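Local coordinates for protein rhamnosidase B (Bacillus sp., PDB 2OKX) that hydrolyses terminal alpha-L-rhamnose residues of rhamnosides as a glycoside hydrolase of family 78, probably with inversion at the anomeric carbon, at residues G270-D274 with G275-T279; L292-A296 with G297-V301; P430-D434 with G435-L439; G693-T696 with H697-L700; P801-S804 with F805-Y808. All blocks are in the same frame, centred on the assembly; numbering follows the deposited sequence.

Contact 1: residues G270-D274 with G275-T279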
loop_
_atom_site.group_PDB
_atom_site.type_symbol
_atom_site.label_atom_id
_atom_site.label_comp_id
_atom_site.label_asym_id
_atom_site.label_seq_id
_atom_site.Cartn_x
_atom_site.Cartn_y
_atom_site.Cartn_z
ATOM N N GLY A 270 9.519 -26.174 -12.324
ATOM C CA GLY A 270 10.758 -26.067 -13.071
ATOM C C GLY A 270 10.655 -25.616 -14.513
ATOM O O GLY A 270 9.601 -25.175 -14.980
ATOM N N VAL A 271 11.777 -25.732 -15.216
ATOM C CA VAL A 271 11.878 -25.343 -16.614
ATOM C C VAL A 271 12.382 -26.525 -17.439
ATOM O O VAL A 271 13.335 -27.209 -17.050
ATOM C CB VAL A 271 12.864 -24.163 -16.790
ATOM C CG1 VAL A 271 13.048 -23.849 -18.271
ATOM C CG2 VAL A 271 12.348 -22.929 -16.047
ATOM N N TRP A 272 11.733 -26.757 -18.574
ATOM C CA TRP A 272 12.102 -27.839 -19.478
ATOM C C TRP A 272 12.504 -27.268 -20.837
ATOM O O TRP A 272 11.890 -26.320 -21.331
ATOM C CB TRP A 272 10.919 -28.798 -19.670
ATOM C CG TRP A 272 10.697 -29.764 -18.536
ATOM C CD1 TRP A 272 11.079 -31.074 -18.490
ATOM C CD2 TRP A 272 10.041 -29.494 -17.289
ATOM N NE1 TRP A 272 10.700 -31.639 -17.295
ATOM C CE2 TRP A 272 10.061 -30.691 -16.538
ATOM C CE3 TRP A 272 9.437 -28.358 -16.734
ATOM C CZ2 TRP A 272 9.501 -30.786 -15.258
ATOM C CZ3 TRP A 272 8.880 -28.451 -15.460
ATOM C CH2 TRP A 272 8.917 -29.659 -14.738
ATOM N N VAL A 273 13.539 -27.851 -21.432
ATOM C CA VAL A 273 14.018 -27.433 -22.746
ATOM C C VAL A 273 14.173 -28.702 -23.580
ATOM O O VAL A 273 14.947 -29.593 -23.228
ATOM C CB VAL A 273 15.379 -26.709 -22.652
ATOM C CG1 VAL A 273 15.903 -26.394 -24.047
ATOM C CG2 VAL A 273 15.222 -25.420 -21.850
ATOM N N ASP A 274 13.426 -28.780 -24.678
ATOM C CA ASP A 274 13.468 -29.954 -25.541
ATOM C C ASP A 274 13.077 -31.194 -24.734
ATOM O O ASP A 274 13.623 -32.276 -24.935
ATOM C CB ASP A 274 14.872 -30.146 -26.132
ATOM C CG ASP A 274 15.306 -28.979 -27.002
ATOM O OD1 ASP A 274 14.463 -28.448 -27.754
ATOM O OD2 ASP A 274 16.494 -28.600 -26.945
ATOM N N GLY A 275 12.141 -31.019 -23.806
ATOM C CA GLY A 275 11.682 -32.128 -22.989
ATOM C C GLY A 275 12.600 -32.538 -21.852
ATOM O O GLY A 275 12.306 -33.492 -21.131
ATOM N N VAL A 276 13.712 -31.831 -21.679
ATOM C CA VAL A 276 14.651 -32.157 -20.612
ATOM C C VAL A 276 14.586 -31.134 -19.478
ATOM O O VAL A 276 14.683 -29.927 -19.707
ATOM C CB VAL A 276 16.102 -32.218 -21.134
ATOM C CG1 VAL A 276 17.047 -32.589 -19.998
ATOM C CG2 VAL A 276 16.209 -33.235 -22.264
ATOM N N LEU A 277 14.421 -31.629 -18.256
ATOM C CA LEU A 277 14.343 -30.772 -17.079
ATOM C C LEU A 277 15.710 -30.174 -16.766
ATOM O O LEU A 277 16.691 -30.897 -16.600
ATOM C CB LEU A 277 13.827 -31.583 -15.884
ATOM C CG LEU A 277 13.619 -30.934 -14.507
ATOM C CD1 LEU A 277 14.962 -30.648 -13.858
ATOM C CD2 LEU A 277 12.796 -29.664 -14.645
ATOM N N GLN A 278 15.771 -28.848 -16.692
ATOM C CA GLN A 278 17.018 -28.156 -16.389
ATOM C C GLN A 278 17.229 -28.206 -14.880
ATOM O O GLN A 278 16.479 -27.593 -14.119
ATOM C CB GLN A 278 16.937 -26.706 -16.868
ATOM C CG GLN A 278 16.571 -26.558 -18.345
ATOM C CD GLN A 278 17.510 -27.324 -19.258
ATOM O OE1 GLN A 278 17.200 -28.431 -19.705
ATOM N NE2 GLN A 278 18.669 -26.745 -19.528
ATOM N N THR A 279 18.253 -28.938 -14.454
ATOM C CA THR A 279 18.531 -29.104 -13.033
ATOM C C THR A 279 19.499 -28.100 -12.428
ATOM O O THR A 279 19.595 -28.003 -11.208
ATOM C CB THR A 279 19.082 -30.514 -12.737
ATOM O OG1 THR A 279 20.353 -30.673 -13.376
ATOM C CG2 THR A 279 18.127 -31.580 -13.253
HETATM O O HOH W 1 14.056 -26.204 -13.414
#
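Trp-272 and Leu-277 lie opposite each other as a non-hydrogen-bonded pair in a tight beta hairpin, their CA atoms 4.4 Å apart. One step nearer the turn, Val-273 and Val-276 form the hydrogen-bonded pair, with Val-273 N to Val-276 O at 2.9 Å and Val-276 N returning to Val-273 O. The chain reverses through a type I' turn whose corners, Asp-274 and Gly-275, both have positive phi. Beyond the Trp-272 pair, Gln-278 N reaches Val-271 O at 3.0 Å in an almost straight bond (176° at the hydrogen), and a water continues the pairing by accepting from Val-271 N and donating to Gln-278 O.

The main side-chain contact is a CH-pi pair. Leu-277 holds CG anti to its backbone N (chi1 -179°), sending the branch toward the indole, and chi2 (-72°) sets CD2 over one face of Trp-272, 3.6 Å from the centroid of the six-membered ring. Leu-277 CB sits 3.4 Å from Trp-272 NE1, whose hydrogen bond goes to Glu-369. Val-273 and Gln-278 meet on the other side of the hairpin, where Val-273 CG2 touches Gln-278 CG. Backbone bonds of Gly-270, Trp-272 and Asp-274 to Asp-304, Leu-302 and Leu-300 join this arm of the hairpin to strand 297-309 in one sheet of the D2 domain. At the turn, Val-276 CB rests 3.6 Å from Val-273 O.

Contact 2: residues L292-A296 with G297-V301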
loop_
_atom_site.group_PDB
_atom_site.type_symbol
_atom_site.label_atom_id
_atom_site.label_comp_id
_atom_site.label_asym_id
_atom_site.label_seq_id
_atom_site.Cartn_x
_atom_site.Cartn_y
_atom_site.Cartn_z
ATOM N N LEU A 292 21.944 -22.226 -21.045
ATOM C CA LEU A 292 21.651 -23.265 -22.026
ATOM C C LEU A 292 22.696 -23.280 -23.134
ATOM O O LEU A 292 22.889 -22.285 -23.825
ATOM C CB LEU A 292 20.270 -23.034 -22.648
ATOM C CG LEU A 292 19.093 -22.758 -21.708
ATOM C CD1 LEU A 292 17.831 -22.543 -22.526
ATOM C CD2 LEU A 292 18.913 -23.914 -20.740
ATOM N N ASN A 293 23.369 -24.413 -23.292
ATOM C CA ASN A 293 24.379 -24.569 -24.332
ATOM C C ASN A 293 23.673 -25.292 -25.474
ATOM O O ASN A 293 23.676 -26.520 -25.543
ATOM C CB ASN A 293 25.548 -25.399 -23.800
ATOM C CG ASN A 293 26.704 -25.470 -24.775
ATOM O OD1 ASN A 293 27.114 -24.458 -25.348
ATOM N ND2 ASN A 293 27.245 -26.669 -24.962
ATOM N N LEU A 294 23.063 -24.515 -26.362
ATOM C CA LEU A 294 22.299 -25.064 -27.473
ATOM C C LEU A 294 23.011 -25.073 -28.820
ATOM O O LEU A 294 24.026 -24.402 -29.015
ATOM C CB LEU A 294 20.990 -24.285 -27.618
ATOM C CG LEU A 294 20.171 -24.079 -26.341
ATOM C CD1 LEU A 294 18.986 -23.176 -26.637
ATOM C CD2 LEU A 294 19.706 -25.420 -25.803
ATOM N N ALA A 295 22.456 -25.850 -29.744
ATOM C CA ALA A 295 22.974 -25.950 -31.099
ATOM C C ALA A 295 21.958 -25.203 -31.949
ATOM O O ALA A 295 20.827 -24.985 -31.512
ATOM C CB ALA A 295 23.054 -27.405 -31.530
ATOM N N ALA A 296 22.353 -24.802 -33.153
ATOM C CA ALA A 296 21.447 -24.078 -34.035
ATOM C C ALA A 296 20.160 -24.870 -34.231
ATOM O O ALA A 296 20.163 -26.097 -34.153
ATOM C CB ALA A 296 22.118 -23.825 -35.381
ATOM N N GLY A 297 19.060 -24.166 -34.478
ATOM C CA GLY A 297 17.795 -24.846 -34.684
ATOM C C GLY A 297 16.689 -24.405 -33.746
ATOM O O GLY A 297 16.803 -23.391 -33.052
ATOM N N GLU A 298 15.610 -25.177 -33.722
ATOM C CA GLU A 298 14.470 -24.867 -32.878
ATOM C C GLU A 298 14.481 -25.657 -31.576
ATOM O O GLU A 298 14.907 -26.811 -31.541
ATOM C CB GLU A 298 13.173 -25.145 -33.635
ATOM C CG GLU A 298 12.971 -24.250 -34.841
ATOM C CD GLU A 298 11.619 -24.449 -35.496
ATOM O OE1 GLU A 298 11.294 -23.680 -36.423
ATOM O OE2 GLU A 298 10.884 -25.373 -35.087
ATOM N N HIS A 299 14.019 -25.017 -30.506
ATOM C CA HIS A 299 13.954 -25.652 -29.194
ATOM C C HIS A 299 12.669 -25.246 -28.491
ATOM O O HIS A 299 12.310 -24.067 -28.467
ATOM C CB HIS A 299 15.144 -25.246 -28.324
ATOM C CG HIS A 299 16.476 -25.572 -28.924
ATOM N ND1 HIS A 299 17.078 -24.779 -29.876
ATOM C CD2 HIS A 299 17.326 -26.602 -28.700
ATOM C CE1 HIS A 299 18.242 -25.304 -30.211
ATOM N NE2 HIS A 299 18.417 -26.411 -29.513
ATOM N N LEU A 300 11.978 -26.227 -27.921
ATOM C CA LEU A 300 10.737 -25.963 -27.213
ATOM C C LEU A 300 11.061 -25.730 -25.745
ATOM O O LEU A 300 11.633 -26.597 -25.081
ATOM C CB LEU A 300 9.776 -27.150 -27.358
ATOM C CG LEU A 300 8.429 -27.074 -26.628
ATOM C CD1 LEU A 300 7.656 -25.841 -27.067
ATOM C CD2 LEU A 300 7.622 -28.332 -26.925
ATOM N N VAL A 301 10.713 -24.547 -25.250
ATOM C CA VAL A 301 10.961 -24.209 -23.854
ATOM C C VAL A 301 9.636 -24.259 -23.118
ATOM O O VAL A 301 8.656 -23.646 -23.540
ATOM C CB VAL A 301 11.570 -22.800 -23.716
ATOM C CG1 VAL A 301 11.822 -22.475 -22.244
ATOM C CG2 VAL A 301 12.867 -22.725 -24.498
HETATM O O HOH W 2 20.717 -28.228 -28.690
#
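Leu-294 and His-299 face each other inside a beta-arch: strand 288-294 belongs to one antiparallel sheet of domain D2, strand 297-309 to another, and the chain passes between them through Ala-295 and Ala-296. No direct hydrogen bond joins the two segments; the ring, the leucine, the Ala-295 carbonyl and one water meet inside the bend. The His-299 CA-CB bond points at the opposing strand; CG, anti to the carbonyl carbon (chi1 -58°), brings the imidazole to the leucine, and chi2 (81°) turns its face to it. From CG the ring divides. On one branch His-299 ND1 lies 4.1 Å from Leu-294 CD1, and this methyl sits over the middle of the ring face, a CH-pi contact only 8° off the normal. On the other branch His-299 CD2 touches Leu-294 CD2 at 3.9 Å. Leu-294 and His-299 run past each other in opposite directions, so the outer end of the ring returns to the base of the leucine, with His-299 NE2 3.8 Å from Leu-294 CB.

Two polar groups meet the ring edge in its plane. One water lies 3.0 Å from His-299 NE2 and accepts from Ala-295 N, bridging the imidazole to the bend. Gly-297 opens the second strand, its positive phi carrying the chain out of the bend. Leu-250 and Leu-252 pack on Leu-294, while Asp-274 of the neighbouring hairpin touches His-299. At the far edge of the imidazole, His-299 CE1 approaches Ala-295 O to 2.9 Å.

Contact 3: residues P430-D434 with G435-L439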
loop_
_atom_site.group_PDB
_atom_site.type_symbol
_atom_site.label_atom_id
_atom_site.label_comp_id
_atom_site.label_asym_id
_atom_site.label_seq_id
_atom_site.Cartn_x
_atom_site.Cartn_y
_atom_site.Cartn_z
ATOM N N PRO A 430 25.563 11.925 -20.605
ATOM C CA PRO A 430 26.541 11.398 -21.550
ATOM C C PRO A 430 25.876 10.362 -22.446
ATOM O O PRO A 430 24.959 9.651 -22.022
ATOM C CB PRO A 430 27.594 10.777 -20.640
ATOM C CG PRO A 430 26.774 10.284 -19.486
ATOM C CD PRO A 430 25.857 11.466 -19.235
ATOM N N VAL A 431 26.326 10.295 -23.691
ATOM C CA VAL A 431 25.799 9.326 -24.636
ATOM C C VAL A 431 26.878 8.269 -24.812
ATOM O O VAL A 431 28.005 8.582 -25.194
ATOM C CB VAL A 431 25.506 9.966 -26.004
ATOM C CG1 VAL A 431 25.004 8.907 -26.972
ATOM C CG2 VAL A 431 24.479 11.071 -25.848
ATOM N N PHE A 432 26.540 7.022 -24.507
ATOM C CA PHE A 432 27.495 5.934 -24.644
ATOM C C PHE A 432 27.354 5.323 -26.032
ATOM O O PHE A 432 26.248 5.214 -26.562
ATOM C CB PHE A 432 27.247 4.873 -23.570
ATOM C CG PHE A 432 27.448 5.379 -22.170
ATOM C CD1 PHE A 432 26.390 5.403 -21.266
ATOM C CD2 PHE A 432 28.692 5.858 -21.764
ATOM C CE1 PHE A 432 26.566 5.901 -19.976
ATOM C CE2 PHE A 432 28.879 6.358 -20.477
ATOM C CZ PHE A 432 27.811 6.378 -19.582
ATOM N N GLU A 433 28.477 4.934 -26.622
ATOM C CA GLU A 433 28.447 4.345 -27.953
ATOM C C GLU A 433 27.727 3.007 -27.928
ATOM O O GLU A 433 26.964 2.685 -28.838
ATOM C CB GLU A 433 29.863 4.151 -28.491
ATOM C CG GLU A 433 29.878 3.705 -29.945
ATOM C CD GLU A 433 31.265 3.386 -30.448
ATOM O OE1 GLU A 433 31.885 2.437 -29.921
ATOM O OE2 GLU A 433 31.734 4.084 -31.372
ATOM N N ASP A 434 27.967 2.230 -26.877
ATOM C CA ASP A 434 27.338 0.925 -26.743
ATOM C C ASP A 434 26.731 0.734 -25.355
ATOM O O ASP A 434 27.404 0.264 -24.437
ATOM C CB ASP A 434 28.360 -0.182 -26.995
ATOM C CG ASP A 434 27.727 -1.556 -27.043
ATOM O OD1 ASP A 434 28.453 -2.550 -26.848
ATOM O OD2 ASP A 434 26.505 -1.644 -27.286
ATOM N N GLY A 435 25.462 1.093 -25.208
ATOM C CA GLY A 435 24.810 0.935 -23.921
ATOM C C GLY A 435 23.911 2.098 -23.568
ATOM O O GLY A 435 23.952 3.145 -24.215
ATOM N N ASP A 436 23.102 1.911 -22.530
ATOM C CA ASP A 436 22.172 2.935 -22.071
ATOM C C ASP A 436 22.785 3.731 -20.915
ATOM O O ASP A 436 23.784 3.320 -20.328
ATOM C CB ASP A 436 20.875 2.279 -21.597
ATOM C CG ASP A 436 20.282 1.335 -22.630
ATOM O OD1 ASP A 436 19.557 0.404 -22.224
ATOM O OD2 ASP A 436 20.528 1.529 -23.842
ATOM N N CYS A 437 22.165 4.858 -20.583
ATOM C CA CYS A 437 22.646 5.703 -19.498
ATOM C C CYS A 437 21.716 5.589 -18.297
ATOM O O CYS A 437 20.570 6.020 -18.355
ATOM C CB CYS A 437 22.710 7.165 -19.944
ATOM S SG CYS A 437 23.331 8.294 -18.670
ATOM N N GLU A 438 22.217 5.005 -17.214
ATOM C CA GLU A 438 21.417 4.844 -16.007
ATOM C C GLU A 438 21.814 5.833 -14.913
ATOM O O GLU A 438 22.976 5.907 -14.519
ATOM C CB GLU A 438 21.564 3.428 -15.458
ATOM C CG GLU A 438 20.930 3.238 -14.079
ATOM C CD GLU A 438 21.404 1.970 -13.400
ATOM O OE1 GLU A 438 20.940 0.874 -13.781
ATOM O OE2 GLU A 438 22.255 2.074 -12.491
ATOM N N LEU A 439 20.838 6.589 -14.430
ATOM C CA LEU A 439 21.064 7.542 -13.353
ATOM C C LEU A 439 20.306 7.050 -12.126
ATOM O O LEU A 439 19.141 6.682 -12.235
ATOM C CB LEU A 439 20.512 8.919 -13.727
ATOM C CG LEU A 439 21.405 9.977 -14.374
ATOM C CD1 LEU A 439 22.136 9.412 -15.565
ATOM C CD2 LEU A 439 20.534 11.163 -14.769
HETATM O O HOH W 3 23.837 5.965 -23.880
HETATM O O HOH W 4 24.165 3.324 -27.014
#
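Two waters stand between Phe-432 and Gly-435, relaying backbone bonds that the residues do not make directly. One accepts from Phe-432 N at 3.0 Å and donates to Gly-435 O at 2.8 Å. The second accepts from Gly-435 N at 3.1 Å and lies 2.8 Å from Phe-432 O, to which it can donate. The backbone N and O of Phe-432 and of Gly-435 are all met by water, and the chain bends round the pair by way of Glu-433 and Asp-434. Gly-435, at phi 140°, takes a backbone conformation characteristic of glycine.

This bend carries the chain from the sheet of strand 427-428 to that of strand 436-443, a strand of the concanavalin-like family region. From the near side of the bend, the Phe-432 ring reaches across to the start of the strand. With CG anti to the carbonyl carbon (chi1 -63°), it offers an edge to the strand backbone: Phe-432 CE1 is 4.0 Å from Cys-437 CA, which lies in the ring plane. Phe-432 CD1 is 3.5 Å from Asp-436 O. Cys-437 SG makes an oblique sulfur-aromatic contact, 5.4 Å from the Phe-432 ring centroid, and also meets Pro-430 CG at 4.1 Å. Leu-211 of strand 207-215 packs on both Pro-430 and Phe-432. Asp-434 forms a salt bridge with Lys-215, and Asp-436, first in the strand, one with Arg-513.

Contact 4: residues G693-T696 with H697-L700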
loop_
_atom_site.group_PDB
_atom_site.type_symbol
_atom_site.label_atom_id
_atom_site.label_comp_id
_atom_site.label_asym_id
_atom_site.label_seq_id
_atom_site.Cartn_x
_atom_site.Cartn_y
_atom_site.Cartn_z
ATOM N N GLY A 693 -7.744 -24.245 14.279
ATOM C CA GLY A 693 -8.773 -23.999 15.271
ATOM C C GLY A 693 -8.671 -22.870 16.275
ATOM O O GLY A 693 -8.927 -21.713 15.949
ATOM N N ILE A 694 -8.312 -23.220 17.507
ATOM C CA ILE A 694 -8.222 -22.262 18.605
ATOM C C ILE A 694 -6.875 -21.564 18.763
ATOM O O ILE A 694 -5.934 -22.123 19.325
ATOM C CB ILE A 694 -8.568 -22.950 19.947
ATOM C CG1 ILE A 694 -9.892 -23.703 19.818
ATOM C CG2 ILE A 694 -8.678 -21.913 21.054
ATOM C CD1 ILE A 694 -10.264 -24.502 21.051
ATOM N N VAL A 695 -6.793 -20.331 18.270
ATOM C CA VAL A 695 -5.567 -19.550 18.381
ATOM C C VAL A 695 -5.734 -18.622 19.584
ATOM O O VAL A 695 -6.648 -17.797 19.627
ATOM C CB VAL A 695 -5.313 -18.730 17.101
ATOM C CG1 VAL A 695 -4.006 -17.961 17.224
ATOM C CG2 VAL A 695 -5.270 -19.665 15.894
ATOM N N THR A 696 -4.844 -18.763 20.557
ATOM C CA THR A 696 -4.921 -17.986 21.787
ATOM C C THR A 696 -4.970 -16.466 21.651
ATOM O O THR A 696 -5.872 -15.832 22.196
ATOM C CB THR A 696 -3.770 -18.365 22.747
ATOM O OG1 THR A 696 -3.761 -19.786 22.942
ATOM C CG2 THR A 696 -3.961 -17.694 24.105
ATOM N N HIS A 697 -4.028 -15.871 20.920
ATOM C CA HIS A 697 -4.032 -14.413 20.810
ATOM C C HIS A 697 -5.360 -13.784 20.378
ATOM O O HIS A 697 -5.783 -12.792 20.972
ATOM C CB HIS A 697 -2.870 -13.911 19.928
ATOM C CG HIS A 697 -2.903 -14.392 18.510
ATOM N ND1 HIS A 697 -3.965 -14.157 17.664
ATOM C CD2 HIS A 697 -1.973 -15.044 17.773
ATOM C CE1 HIS A 697 -3.687 -14.641 16.467
ATOM N NE2 HIS A 697 -2.485 -15.185 16.506
ATOM N N GLN A 698 -6.038 -14.342 19.377
ATOM C CA GLN A 698 -7.311 -13.749 18.968
ATOM C C GLN A 698 -8.437 -14.048 19.955
ATOM O O GLN A 698 -9.445 -13.345 19.994
ATOM C CB GLN A 698 -7.706 -14.179 17.548
ATOM C CG GLN A 698 -7.607 -15.663 17.238
ATOM C CD GLN A 698 -7.950 -15.951 15.783
ATOM O OE1 GLN A 698 -7.487 -15.255 14.880
ATOM N NE2 GLN A 698 -8.757 -16.980 15.550
ATOM N N ASN A 699 -8.267 -15.092 20.757
ATOM C CA ASN A 699 -9.271 -15.417 21.762
ATOM C C ASN A 699 -9.187 -14.326 22.828
ATOM O O ASN A 699 -10.202 -13.831 23.316
ATOM C CB ASN A 699 -8.983 -16.788 22.375
ATOM C CG ASN A 699 -9.782 -17.896 21.717
ATOM O OD1 ASN A 699 -10.937 -18.139 22.077
ATOM N ND2 ASN A 699 -9.181 -18.561 20.735
ATOM N N LEU A 700 -7.957 -13.947 23.162
ATOM C CA LEU A 700 -7.705 -12.909 24.156
ATOM C C LEU A 700 -8.218 -11.548 23.685
ATOM O O LEU A 700 -8.841 -10.813 24.449
ATOM C CB LEU A 700 -6.208 -12.830 24.451
ATOM C CG LEU A 700 -5.576 -14.064 25.107
ATOM C CD1 LEU A 700 -4.063 -13.967 25.039
ATOM C CD2 LEU A 700 -6.052 -14.178 26.556
HETATM O O HOH W 5 -9.286 -19.285 16.886
#
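Val-695 places CG1 anti to its backbone N (chi1 -178°), while His-697 turns CG between its own N and carbonyl carbon (chi1 62°); together these bring the methyl over one imidazole face. This CH-pi contact is close, with Val-695 CG1 3.4 Å from the His-697 ring centroid and 3.2 Å from His-697 NE2, toward the rim. The two side chains lie side by side and point the same way; Gln-689 takes the hydrogen bond of His-697 NE2.

Val-695 O is gripped twice by Asn-699. Asn-699 ND2 donates to Val-695 O at 2.9 Å from above the carbonyl plane, with the acceptor nearly in the plane of the amide, and the backbone N adds a weak bond. Asn-699 OD1 accepts from Leu-674 N, which helps fix the amide rotation. Thr-696 O receives Leu-700 N at 3.0 Å, a well-formed i to i+4 helical bond after that weak one. One water ties the strand to the helix by donating to Gly-693 O and accepting from Val-695 N and Gln-698 NE2. Val-695 is the N-cap of helix 696-715, so the buried contact is a strand-to-helix junction within the (alpha/alpha)6 barrel typical of family 78 catalytic domains.

Contact 5: residues P801-S804 with F805-Y808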
loop_
_atom_site.group_PDB
_atom_site.type_symbol
_atom_site.label_atom_id
_atom_site.label_comp_id
_atom_site.label_asym_id
_atom_site.label_seq_id
_atom_site.Cartn_x
_atom_site.Cartn_y
_atom_site.Cartn_z
ATOM N N PRO A 801 7.802 -4.241 14.349
ATOM C CA PRO A 801 7.599 -3.090 15.234
ATOM C C PRO A 801 6.105 -2.944 15.519
ATOM O O PRO A 801 5.705 -2.264 16.461
ATOM C CB PRO A 801 8.150 -1.921 14.419
ATOM C CG PRO A 801 9.211 -2.580 13.553
ATOM C CD PRO A 801 8.498 -3.840 13.112
ATOM N N PHE A 802 5.293 -3.582 14.680
ATOM C CA PHE A 802 3.841 -3.564 14.837
ATOM C C PHE A 802 3.529 -4.197 16.185
ATOM O O PHE A 802 2.797 -3.635 17.001
ATOM C CB PHE A 802 3.182 -4.379 13.719
ATOM C CG PHE A 802 1.708 -4.625 13.924
ATOM C CD1 PHE A 802 1.200 -5.920 13.893
ATOM C CD2 PHE A 802 0.828 -3.564 14.118
ATOM C CE1 PHE A 802 -0.168 -6.157 14.052
ATOM C CE2 PHE A 802 -0.542 -3.790 14.277
ATOM C CZ PHE A 802 -1.039 -5.090 14.244
ATOM N N MET A 803 4.095 -5.379 16.404
ATOM C CA MET A 803 3.905 -6.107 17.649
ATOM C C MET A 803 4.595 -5.343 18.779
ATOM O O MET A 803 4.130 -5.358 19.917
ATOM C CB MET A 803 4.485 -7.518 17.516
ATOM C CG MET A 803 4.238 -8.433 18.708
ATOM S SD MET A 803 2.487 -8.707 19.092
ATOM C CE MET A 803 2.500 -8.372 20.868
ATOM N N SER A 804 5.702 -4.672 18.461
ATOM C CA SER A 804 6.421 -3.888 19.465
ATOM C C SER A 804 5.490 -2.851 20.091
ATOM O O SER A 804 5.600 -2.543 21.276
ATOM C CB SER A 804 7.623 -3.168 18.839
ATOM O OG SER A 804 8.689 -4.062 18.563
ATOM N N PHE A 805 4.570 -2.319 19.292
ATOM C CA PHE A 805 3.629 -1.308 19.777
ATOM C C PHE A 805 2.827 -1.853 20.954
ATOM O O PHE A 805 2.697 -1.195 21.989
ATOM C CB PHE A 805 2.675 -0.886 18.654
ATOM C CG PHE A 805 1.894 0.369 18.953
ATOM C CD1 PHE A 805 0.954 0.399 19.979
ATOM C CD2 PHE A 805 2.092 1.519 18.192
ATOM C CE1 PHE A 805 0.219 1.557 20.247
ATOM C CE2 PHE A 805 1.365 2.681 18.446
ATOM C CZ PHE A 805 0.424 2.702 19.476
ATOM N N PHE A 806 2.284 -3.053 20.786
ATOM C CA PHE A 806 1.500 -3.683 21.838
ATOM C C PHE A 806 2.400 -3.978 23.035
ATOM O O PHE A 806 1.981 -3.852 24.186
ATOM C CB PHE A 806 0.852 -4.969 21.309
ATOM C CG PHE A 806 -0.148 -4.730 20.209
ATOM C CD1 PHE A 806 -1.314 -4.015 20.455
ATOM C CD2 PHE A 806 0.085 -5.202 18.919
ATOM C CE1 PHE A 806 -2.238 -3.769 19.433
ATOM C CE2 PHE A 806 -0.831 -4.963 17.890
ATOM C CZ PHE A 806 -1.992 -4.246 18.146
ATOM N N TYR A 807 3.644 -4.352 22.760
ATOM C CA TYR A 807 4.605 -4.647 23.818
ATOM C C TYR A 807 4.862 -3.392 24.661
ATOM O O TYR A 807 4.952 -3.464 25.891
ATOM C CB TYR A 807 5.907 -5.159 23.197
ATOM C CG TYR A 807 7.030 -5.423 24.178
ATOM C CD1 TYR A 807 6.822 -6.184 25.331
ATOM C CD2 TYR A 807 8.307 -4.929 23.938
ATOM C CE1 TYR A 807 7.866 -6.442 26.219
ATOM C CE2 TYR A 807 9.354 -5.182 24.814
ATOM C CZ TYR A 807 9.126 -5.938 25.951
ATOM O OH TYR A 807 10.171 -6.186 26.803
ATOM N N TYR A 808 4.970 -2.244 23.998
ATOM C CA TYR A 808 5.210 -0.989 24.708
ATOM C C TYR A 808 3.991 -0.600 25.545
ATOM O O TYR A 808 4.133 -0.045 26.636
ATOM C CB TYR A 808 5.567 0.133 23.722
ATOM C CG TYR A 808 6.846 -0.119 22.934
ATOM C CD1 TYR A 808 7.806 -1.027 23.384
ATOM C CD2 TYR A 808 7.099 0.564 21.741
ATOM C CE1 TYR A 808 8.991 -1.255 22.660
ATOM C CE2 TYR A 808 8.275 0.346 21.014
ATOM C CZ TYR A 808 9.213 -0.563 21.478
ATOM O OH TYR A 808 10.374 -0.774 20.762
#
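Phe-802 and Phe-806, one helical turn apart, form a T-shaped pair. The edge of Phe-806 points at the face of Phe-802, with centroids 5.3 Å apart and planes at 77°. The closest approach is Phe-806 CE2 to Phe-802 CZ at 3.7 Å, toward the rim of the receiving ring. Phe-802 holds CG anti to its N (chi1 170°) and Phe-806 holds CG anti to its carbonyl carbon (chi1 -64°); the different first torsions lead the two rings to meet edge to face. Next to them Met-803, bent at chi2 and chi3, folds back to set its terminal methyl CE 3.8 Å from Phe-806 CB.

Along another side of the helix, Tyr-808 lays one ring face over the Ser-804 carbonyl: Ser-804 O is 3.2 Å from Tyr-808 CG. Ser-804 O also accepts from Tyr-808 N at 2.8 Å, so one residue meets this carbonyl with both its backbone and its ring. Tyr-807 N bonds to Met-803 O at 3.1 Å, and Phe-805 N reaches Pro-801 O, continuing the helical pattern from the first turn.

Further out, Trp-864 stacks on Phe-802, Phe-632 meets Phe-806, and Phe-871 packs edge-to-face with both Phe-805 and Tyr-808. The polar tips are held as well: Ser-804 OG bonds to Tyr-843 OH, Tyr-807 OH to Leu-788 O, and Tyr-808 OH to Asp-823. Such a buried, aromatic-rich helix, packed among helices 577-590, 764-772 and 817-833, is consistent with the tightly packed helices of the (alpha/alpha)6 barrel known for this family.

In the fold
Contacts 1 and 2 share the D2 domain and touch: Asp-274 of the hairpin turn probably bonds through its N to Leu-300 O, and strands 271-273 and 297-309 are neighbours in one sheet. Contact 1 is partly buried; contacts 2 and 3 lie at the surface, their centres about 32 Å apart. Contacts 4 and 5 are fully buried in the helical catalytic domain, their centres 18 Å apart without touching. Chemistry follows place: a water extends the directly bonded hairpin of contact 1, while in contacts 2 and 3 waters bridge segments with no direct hydrogen bond; contact 4 combines one water with a doubly held carbonyl, and contact 5 relies on aromatic rings and helical backbone bonds.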